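Side-chain contacts in adenosine deaminase (PDB 4GXW), which probably deaminates adenine or a related purine by hydrolysis, using a single zinc ion bound at the mouth of an alpha/beta barrel: residues E33-L38 / V261-P266; T214-E219 / N299-T304. All blocks are in the same frame, centred on the assembly; numbering follows the deposited sequence.

Contact 1: E33-L38 / V261-P266; sequences ELHCHL and VFTVVP. With ZN (zinc ion), chain C.
H35 meets T263 through a single polar bond: ND1 of the imidazole donates to OG1 of the threonine, 2.9 Å from ND1 to OG1, with an N-H...O angle of 147°. The bond is bent, and OG1 stands 18° out of the ring plane. With CG of H35 anti to the backbone N (chi1 -171°), the ring reaches across the T263 side chain at nearly a right angle, and its two nitrogens serve different partners. NE2 binds the zinc ion at 2.2 Å, while ND1 is tied to the strand 261-264. OG1 is also hydrogen-bonded to D240 OD1, and the D240 carboxylate behind the hydroxyl would probably strengthen OG1 as an acceptor for ND1, which fixes the rotation of the ring and leaves NE2 aimed at the zinc ion. The packing is densest round this ring. One face is covered by V265, whose CG2 makes a CH-pi contact nearly along the ring normal, 4.0 Å from the H35 ring centroid; beside the ring, T263 OG1 lies 3.6 Å from H35 CB. Beyond the ring, the contact thins to one methyl touch, L34 CB against T263 CG2 at 3.9 Å. The looser flank is that of H37, whose NE2 binds the zinc ion at 2.1 Å and whose ring faces the metal rather than 261-266; water 1 is a further zinc ligand, on the side of the metal away from H37, 2.0 Å from the zinc ion. H216 and D301 complete the site, and the rings of H241 and H216 also meet that of H35. The H-x-H pair just after strand 31-33, the first of the barrel, is the metal-binding signature of the amidohydrolase superfamily, here occupied by zinc in the adenosine deaminase family.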
ATOM      1  N   GLU A  33      -1.200   3.400   7.111  1.00  8.08           N
ATOM      2  CA  GLU A  33      -1.001   2.618   5.888  1.00  7.89           C
ATOM      3  C   GLU A  33      -0.871   3.607   4.732  1.00  8.45           C
ATOM      4  O   GLU A  33      -1.734   4.476   4.549  1.00  9.27           O
ATOM      5  CB  GLU A  33      -2.134   1.626   5.619  1.00 10.34           C
ATOM      6  CG  GLU A  33      -1.904   0.807   4.346  1.00 10.55           C
ATOM      7  CD  GLU A  33      -2.564  -0.550   4.371  1.00  9.95           C
ATOM      8  OE1 GLU A  33      -3.810  -0.618   4.526  1.00 10.02           O
ATOM      9  OE2 GLU A  33      -1.833  -1.561   4.233  1.00 10.02           O
ATOM     10  N   LEU A  34       0.221   3.474   3.977  1.00  7.71           N
ATOM     11  CA  LEU A  34       0.542   4.401   2.894  1.00  7.76           C
ATOM     12  C   LEU A  34       0.576   3.733   1.528  1.00  8.12           C
ATOM     13  O   LEU A  34       0.788   4.402   0.523  1.00  9.06           O
ATOM     14  CB  LEU A  34       1.898   5.069   3.142  1.00  9.90           C
ATOM     15  CG  LEU A  34       2.060   5.885   4.419  1.00  8.76           C
ATOM     16  CD1 LEU A  34       3.463   6.464   4.499  1.00 11.05           C
ATOM     17  CD2 LEU A  34       1.013   6.991   4.472  1.00 10.44           C
ATOM     18  N   HIS A  35       0.385   2.415   1.484  1.00  7.68           N
ATOM     19  CA  HIS A  35       0.476   1.664   0.230  1.00  8.24           C
ATOM     20  C   HIS A  35      -0.574   0.568   0.213  1.00  8.40           C
ATOM     21  O   HIS A  35      -0.353  -0.541   0.714  1.00  8.71           O
ATOM     22  CB  HIS A  35       1.888   1.081   0.042  1.00  9.49           C
ATOM     23  CG  HIS A  35       2.136   0.482  -1.315  1.00  7.93           C
ATOM     24  ND1 HIS A  35       3.396   0.430  -1.876  1.00  8.83           N
ATOM     25  CD2 HIS A  35       1.304  -0.107  -2.210  1.00  9.54           C
ATOM     26  CE1 HIS A  35       3.322  -0.147  -3.066  1.00  8.61           C
ATOM     27  NE2 HIS A  35       2.059  -0.475  -3.300  1.00  9.09           N
ATOM     28  N   CYS A  36      -1.729   0.895  -0.354  1.00  8.25           N
ATOM     29  CA  CYS A  36      -2.841  -0.039  -0.446  1.00  7.96           C
ATOM     30  C   CYS A  36      -3.712   0.336  -1.624  1.00  8.13           C
ATOM     31  O   CYS A  36      -4.147   1.482  -1.740  1.00  8.66           O
ATOM     32  CB  CYS A  36      -3.682  -0.002   0.829  1.00  8.05           C
ATOM     33  SG  CYS A  36      -4.982  -1.244   0.820  1.00 12.51           S
ATOM     34  N   HIS A  37      -3.978  -0.633  -2.489  1.00  8.83           N
ATOM     35  CA  HIS A  37      -4.865  -0.416  -3.628  1.00  8.35           C
ATOM     36  C   HIS A  37      -6.284  -0.783  -3.231  1.00  8.44           C
ATOM     37  O   HIS A  37      -6.547  -1.914  -2.802  1.00  9.14           O
ATOM     38  CB  HIS A  37      -4.401  -1.221  -4.850  1.00 11.26           C
ATOM     39  CG  HIS A  37      -2.995  -0.912  -5.259  1.00 10.42           C
ATOM     40  ND1 HIS A  37      -2.680   0.022  -6.227  1.00 12.20           N
ATOM     41  CD2 HIS A  37      -1.814  -1.385  -4.793  1.00 11.38           C
ATOM     42  CE1 HIS A  37      -1.363   0.099  -6.343  1.00 11.97           C
ATOM     43  NE2 HIS A  37      -0.815  -0.741  -5.481  1.00 12.92           N
ATOM     44  N   LEU A  38      -7.187   0.185  -3.376  1.00  9.25           N
ATOM     45  CA  LEU A  38      -8.608  -0.009  -3.109  1.00  9.09           C
ATOM     46  C   LEU A  38      -9.142  -1.312  -3.706  1.00  9.07           C
ATOM     47  O   LEU A  38      -9.807  -2.096  -3.023  1.00  9.43           O
ATOM     48  CB  LEU A  38      -9.400   1.172  -3.676  1.00 10.53           C
ATOM     49  CG  LEU A  38     -10.907   1.116  -3.429  1.00 10.06           C
ATOM     50  CD1 LEU A  38     -11.217   1.082  -1.933  1.00 12.09           C
ATOM     51  CD2 LEU A  38     -11.594   2.283  -4.118  1.00 11.88           C
ATOM     52  N   VAL A 261      10.996   8.558   2.263  1.00 10.89           N
ATOM     53  CA  VAL A 261      10.343   7.352   2.772  1.00  9.91           C
ATOM     54  C   VAL A 261       9.966   6.393   1.633  1.00  7.70           C
ATOM     55  O   VAL A 261       9.431   6.813   0.601  1.00  9.25           O
ATOM     56  CB  VAL A 261       9.091   7.678   3.634  1.00  8.91           C
ATOM     57  CG1 VAL A 261       8.385   6.403   4.065  1.00 11.23           C
ATOM     58  CG2 VAL A 261       9.480   8.512   4.861  1.00 10.76           C
ATOM     59  N   PHE A 262      10.266   5.111   1.830  1.00  7.72           N
ATOM     60  CA  PHE A 262       9.957   4.053   0.871  1.00  8.10           C
ATOM     61  C   PHE A 262       8.869   3.162   1.466  1.00  7.53           C
ATOM     62  O   PHE A 262       9.051   2.593   2.545  1.00  8.42           O
ATOM     63  CB  PHE A 262      11.204   3.190   0.613  1.00  8.19           C
ATOM     64  CG  PHE A 262      12.296   3.915  -0.115  1.00  9.53           C
ATOM     65  CD1 PHE A 262      13.105   4.832   0.550  1.00 10.17           C
ATOM     66  CD2 PHE A 262      12.519   3.686  -1.458  1.00 10.47           C
ATOM     67  CE1 PHE A 262      14.116   5.510  -0.123  1.00 14.72           C
ATOM     68  CE2 PHE A 262      13.533   4.367  -2.141  1.00 11.91           C
ATOM     69  CZ  PHE A 262      14.326   5.273  -1.471  1.00 11.34           C
ATOM     70  N   THR A 263       7.740   3.034   0.776  1.00  7.76           N
ATOM     71  CA  THR A 263       6.717   2.111   1.232  1.00  8.59           C
ATOM     72  C   THR A 263       7.119   0.733   0.731  1.00  8.36           C
ATOM     73  O   THR A 263       7.506   0.575  -0.424  1.00 10.68           O
ATOM     74  CB  THR A 263       5.297   2.519   0.772  1.00  7.99           C
ATOM     75  OG1 THR A 263       5.170   2.333  -0.643  1.00  7.82           O
ATOM     76  CG2 THR A 263       4.999   3.972   1.130  1.00  8.80           C
ATOM     77  N   VAL A 264       7.069  -0.261   1.605  1.00  7.69           N
ATOM     78  CA  VAL A 264       7.504  -1.611   1.237  1.00  7.82           C
ATOM     79  C   VAL A 264       6.416  -2.623   1.551  1.00  8.41           C
ATOM     80  O   VAL A 264       5.549  -2.386   2.405  1.00  8.44           O
ATOM     81  CB  VAL A 264       8.849  -1.998   1.915  1.00  9.00           C
ATOM     82  CG1 VAL A 264       9.969  -1.015   1.513  1.00  9.23           C
ATOM     83  CG2 VAL A 264       8.686  -2.075   3.436  1.00  9.07           C
ATOM     84  N   VAL A 265       6.460  -3.746   0.845  1.00  8.28           N
ATOM     85  CA  VAL A 265       5.395  -4.732   0.896  1.00  8.61           C
ATOM     86  C   VAL A 265       6.036  -6.109   1.054  1.00  9.76           C
ATOM     87  O   VAL A 265       6.567  -6.669   0.091  1.00  9.63           O
ATOM     88  CB  VAL A 265       4.546  -4.677  -0.402  1.00  8.42           C
ATOM     89  CG1 VAL A 265       3.439  -5.719  -0.372  1.00  9.33           C
ATOM     90  CG2 VAL A 265       3.980  -3.265  -0.614  1.00 10.12           C
ATOM     91  N   PRO A 266       6.022  -6.655   2.280  1.00  9.98           N
ATOM     92  CA  PRO A 266       6.650  -7.968   2.475  1.00 11.02           C
ATOM     93  C   PRO A 266       6.062  -9.049   1.574  1.00 11.02           C
ATOM     94  O   PRO A 266       6.794  -9.931   1.118  1.00 11.55           O
ATOM     95  CB  PRO A 266       6.433  -8.260   3.972  1.00 11.71           C
ATOM     96  CG  PRO A 266       5.531  -7.176   4.494  1.00 12.32           C
ATOM     97  CD  PRO A 266       5.625  -6.023   3.547  1.00  9.17           C
TER
HETATM   98 ZN    ZN C 401       1.168  -1.256  -5.110  0.72 10.58          ZN
HETATM   99  O   HOH W   1       2.314  -2.707  -5.786  1.00 13.73           O

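Contact 2: T214-E219 / N299-T304; sequences TAHAGE and NTDDPT. With ZN (zinc ion), chain C.
H216 turns its CG anti to the carbonyl carbon (chi1 -77°) and D301 holds its CG anti to the backbone N (chi1 -153°), which aims imidazole and carboxylate at one zinc ion from the C-terminal ends of two strands of an amidohydrolase TIM barrel. The two side chains hardly touch: H216 NE2 and D301 OD1 stay 4.4 Å apart, with OD1 near the plane of the ring, and the metal bridges them. The zinc ion is bound by H216 NE2 at 2.3 Å and by D301 OD1 at 2.2 Å. H35 and H37 are the other protein ligands, and water 1 adds an oxygen, consistent with the nucleophilic water of this family. D301 is thus a one-oxygen ligand, its OD2 lying 3.3 Å from the zinc ion. The positive phi of D301 (70°) places it at the centre of a classic gamma turn, closed by D302 N bonding to T300 O. E219 OE1 lies at the edge of the H216 ring, in its plane, as does the oxygen of water 1. The second carboxylate oxygen of D301 grips the metal-bound water: water 1 donates to D301 OD2 across 2.6 Å.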
ATOM      1  N   THR A 214       3.617  10.491  -5.476  1.00  6.81           N
ATOM      2  CA  THR A 214       4.369   9.287  -5.157  1.00  6.73           C
ATOM      3  C   THR A 214       4.453   8.452  -6.435  1.00  7.13           C
ATOM      4  O   THR A 214       3.810   8.781  -7.436  1.00  7.87           O
ATOM      5  CB  THR A 214       3.735   8.493  -3.985  1.00  7.69           C
ATOM      6  OG1 THR A 214       4.596   7.405  -3.614  1.00  8.22           O
ATOM      7  CG2 THR A 214       2.352   7.971  -4.348  1.00  8.88           C
ATOM      8  N   ALA A 215       5.256   7.396  -6.427  1.00  6.66           N
ATOM      9  CA  ALA A 215       5.395   6.549  -7.615  1.00  7.38           C
ATOM     10  C   ALA A 215       5.891   5.160  -7.271  1.00  7.73           C
ATOM     11  O   ALA A 215       6.831   5.021  -6.488  1.00  7.10           O
ATOM     12  CB  ALA A 215       6.359   7.192  -8.624  1.00  7.91           C
ATOM     13  N   HIS A 216       5.279   4.142  -7.880  1.00  7.36           N
ATOM     14  CA  HIS A 216       5.847   2.790  -7.889  1.00  7.58           C
ATOM     15  C   HIS A 216       7.116   2.835  -8.755  1.00  9.31           C
ATOM     16  O   HIS A 216       7.083   3.289  -9.914  1.00  8.63           O
ATOM     17  CB  HIS A 216       4.864   1.766  -8.489  1.00  9.14           C
ATOM     18  CG  HIS A 216       3.748   1.346  -7.574  1.00  8.93           C
ATOM     19  ND1 HIS A 216       2.902   2.244  -6.952  1.00  7.89           N
ATOM     20  CD2 HIS A 216       3.321   0.114  -7.201  1.00  8.97           C
ATOM     21  CE1 HIS A 216       2.011   1.579  -6.232  1.00  9.44           C
ATOM     22  NE2 HIS A 216       2.240   0.283  -6.362  1.00  8.71           N
ATOM     23  N   ALA A 217       8.229   2.364  -8.206  1.00  8.41           N
ATOM     24  CA  ALA A 217       9.495   2.350  -8.947  1.00  7.70           C
ATOM     25  C   ALA A 217      10.406   1.263  -8.402  1.00  8.54           C
ATOM     26  O   ALA A 217      10.477   1.052  -7.186  1.00  9.53           O
ATOM     27  CB  ALA A 217      10.183   3.709  -8.855  1.00  8.84           C
ATOM     28  N   GLY A 218      11.100   0.563  -9.294  1.00  8.60           N
ATOM     29  CA  GLY A 218      12.028  -0.474  -8.875  1.00  9.66           C
ATOM     30  C   GLY A 218      11.371  -1.776  -8.440  1.00  8.72           C
ATOM     31  O   GLY A 218      11.963  -2.562  -7.681  1.00 10.22           O
ATOM     32  N   GLU A 219      10.138  -1.993  -8.898  1.00  8.80           N
ATOM     33  CA  GLU A 219       9.430  -3.259  -8.730  1.00 10.61           C
ATOM     34  C   GLU A 219       9.734  -4.146  -9.940  1.00  9.46           C
ATOM     35  O   GLU A 219      10.220  -3.661 -10.960  1.00 10.11           O
ATOM     36  CB  GLU A 219       7.917  -3.013  -8.608  1.00  9.25           C
ATOM     37  CG  GLU A 219       7.128  -4.200  -8.078  1.00  9.57           C
ATOM     38  CD  GLU A 219       5.622  -3.964  -7.998  1.00  9.55           C
ATOM     39  OE1 GLU A 219       5.129  -2.867  -8.356  1.00 10.25           O
ATOM     40  OE2 GLU A 219       4.910  -4.914  -7.588  1.00 12.49           O
ATOM     41  N   ASN A 299       3.562  -2.284   4.475  1.00  8.10           N
ATOM     42  CA  ASN A 299       2.180  -2.103   4.068  1.00  8.21           C
ATOM     43  C   ASN A 299       1.649  -3.390   3.450  1.00  9.76           C
ATOM     44  O   ASN A 299       2.431  -4.288   3.134  1.00  9.45           O
ATOM     45  CB  ASN A 299       2.095  -0.979   3.035  1.00  8.74           C
ATOM     46  CG  ASN A 299       2.374   0.373   3.628  1.00  7.55           C
ATOM     47  OD1 ASN A 299       1.468   1.018   4.124  1.00  8.22           O
ATOM     48  ND2 ASN A 299       3.635   0.816   3.576  1.00  7.71           N
ATOM     49  N   THR A 300       0.330  -3.453   3.235  1.00  9.09           N
ATOM     50  CA  THR A 300      -0.327  -4.650   2.702  1.00  9.14           C
ATOM     51  C   THR A 300      -0.433  -4.713   1.175  1.00 10.01           C
ATOM     52  O   THR A 300      -0.479  -5.813   0.617  1.00  9.32           O
ATOM     53  CB  THR A 300      -1.740  -4.880   3.315  1.00 10.04           C
ATOM     54  OG1 THR A 300      -2.600  -3.777   2.998  1.00 10.00           O
ATOM     55  CG2 THR A 300      -1.672  -5.063   4.837  1.00 10.35           C
ATOM     56  N   ASP A 301      -0.503  -3.552   0.510  1.00  9.65           N
ATOM     57  CA  ASP A 301      -0.622  -3.435  -0.970  1.00  9.59           C
ATOM     58  C   ASP A 301      -1.991  -3.892  -1.488  1.00 11.18           C
ATOM     59  O   ASP A 301      -2.793  -3.072  -1.941  1.00 12.63           O
ATOM     60  CB  ASP A 301       0.533  -4.171  -1.682  1.00 10.49           C
ATOM     61  CG  ASP A 301       0.888  -3.608  -3.084  1.00 14.96           C
ATOM     62  OD1 ASP A 301       0.369  -2.576  -3.587  1.00 13.69           O
ATOM     63  OD2 ASP A 301       1.777  -4.228  -3.707  1.00 17.96           O
ATOM     64  N   ASP A 302      -2.256  -5.195  -1.418  1.00 10.81           N
ATOM     65  CA  ASP A 302      -3.538  -5.766  -1.849  1.00 11.70           C
ATOM     66  C   ASP A 302      -3.983  -6.738  -0.764  1.00 11.41           C
ATOM     67  O   ASP A 302      -3.856  -7.960  -0.933  1.00 13.86           O
ATOM     68  CB  ASP A 302      -3.400  -6.496  -3.196  1.00 13.54           C
ATOM     69  CG  ASP A 302      -2.829  -5.617  -4.280  1.00 15.45           C
ATOM     70  OD1 ASP A 302      -3.568  -4.767  -4.819  1.00 15.35           O
ATOM     71  OD2 ASP A 302      -1.632  -5.775  -4.618  1.00 20.66           O
ATOM     72  N   PRO A 303      -4.490  -6.213   0.363  1.00 10.14           N
ATOM     73  CA  PRO A 303      -4.662  -7.042   1.562  1.00 10.84           C
ATOM     74  C   PRO A 303      -5.557  -8.263   1.365  1.00 11.73           C
ATOM     75  O   PRO A 303      -5.234  -9.331   1.879  1.00 14.45           O
ATOM     76  CB  PRO A 303      -5.259  -6.069   2.594  1.00 10.87           C
ATOM     77  CG  PRO A 303      -5.794  -4.933   1.772  1.00 11.79           C
ATOM     78  CD  PRO A 303      -4.860  -4.811   0.621  1.00 10.38           C
ATOM     79  N   THR A 304      -6.657  -8.135   0.637  1.00 10.98           N
ATOM     80  CA  THR A 304      -7.553  -9.285   0.528  1.00 12.44           C
ATOM     81  C   THR A 304      -7.088 -10.292  -0.518  1.00 13.48           C
ATOM     82  O   THR A 304      -7.420 -11.473  -0.432  1.00 19.63           O
ATOM     83  CB  THR A 304      -8.998  -8.873   0.250  1.00 13.95           C
ATOM     84  OG1 THR A 304      -9.037  -8.116  -0.965  1.00 12.86           O
ATOM     85  CG2 THR A 304      -9.552  -8.055   1.407  1.00 14.11           C
TER
HETATM   86 ZN    ZN C 401       1.168  -1.256  -5.110  0.72 10.58          ZN
HETATM   87  O   HOH W   1       2.314  -2.707  -5.786  1.00 13.73           O

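The segments alternate along the chain, 33-38, 214-219, 261-266 and 299-304, so contacts 1 and 2 interleave, with centres about 5 Å apart near the middle of the chain. Each segment lies on or follows a barrel strand: 31-33 and 212-217 belong to the six-stranded parallel sheet, while 261-264 pairs with 295-298. Both contacts hold the same zinc ion and water 1, contact 1 giving two histidines, contact 2 a histidine and an aspartate. They also bond directly, E33 OE2 with T300 OG1 at 2.7 Å and L34 N with N299 OD1 at 2.8 Å, probably hydrogen bonds. Three of the segments supply the zinc ligands, while 261-266 buttresses H35 as second shell.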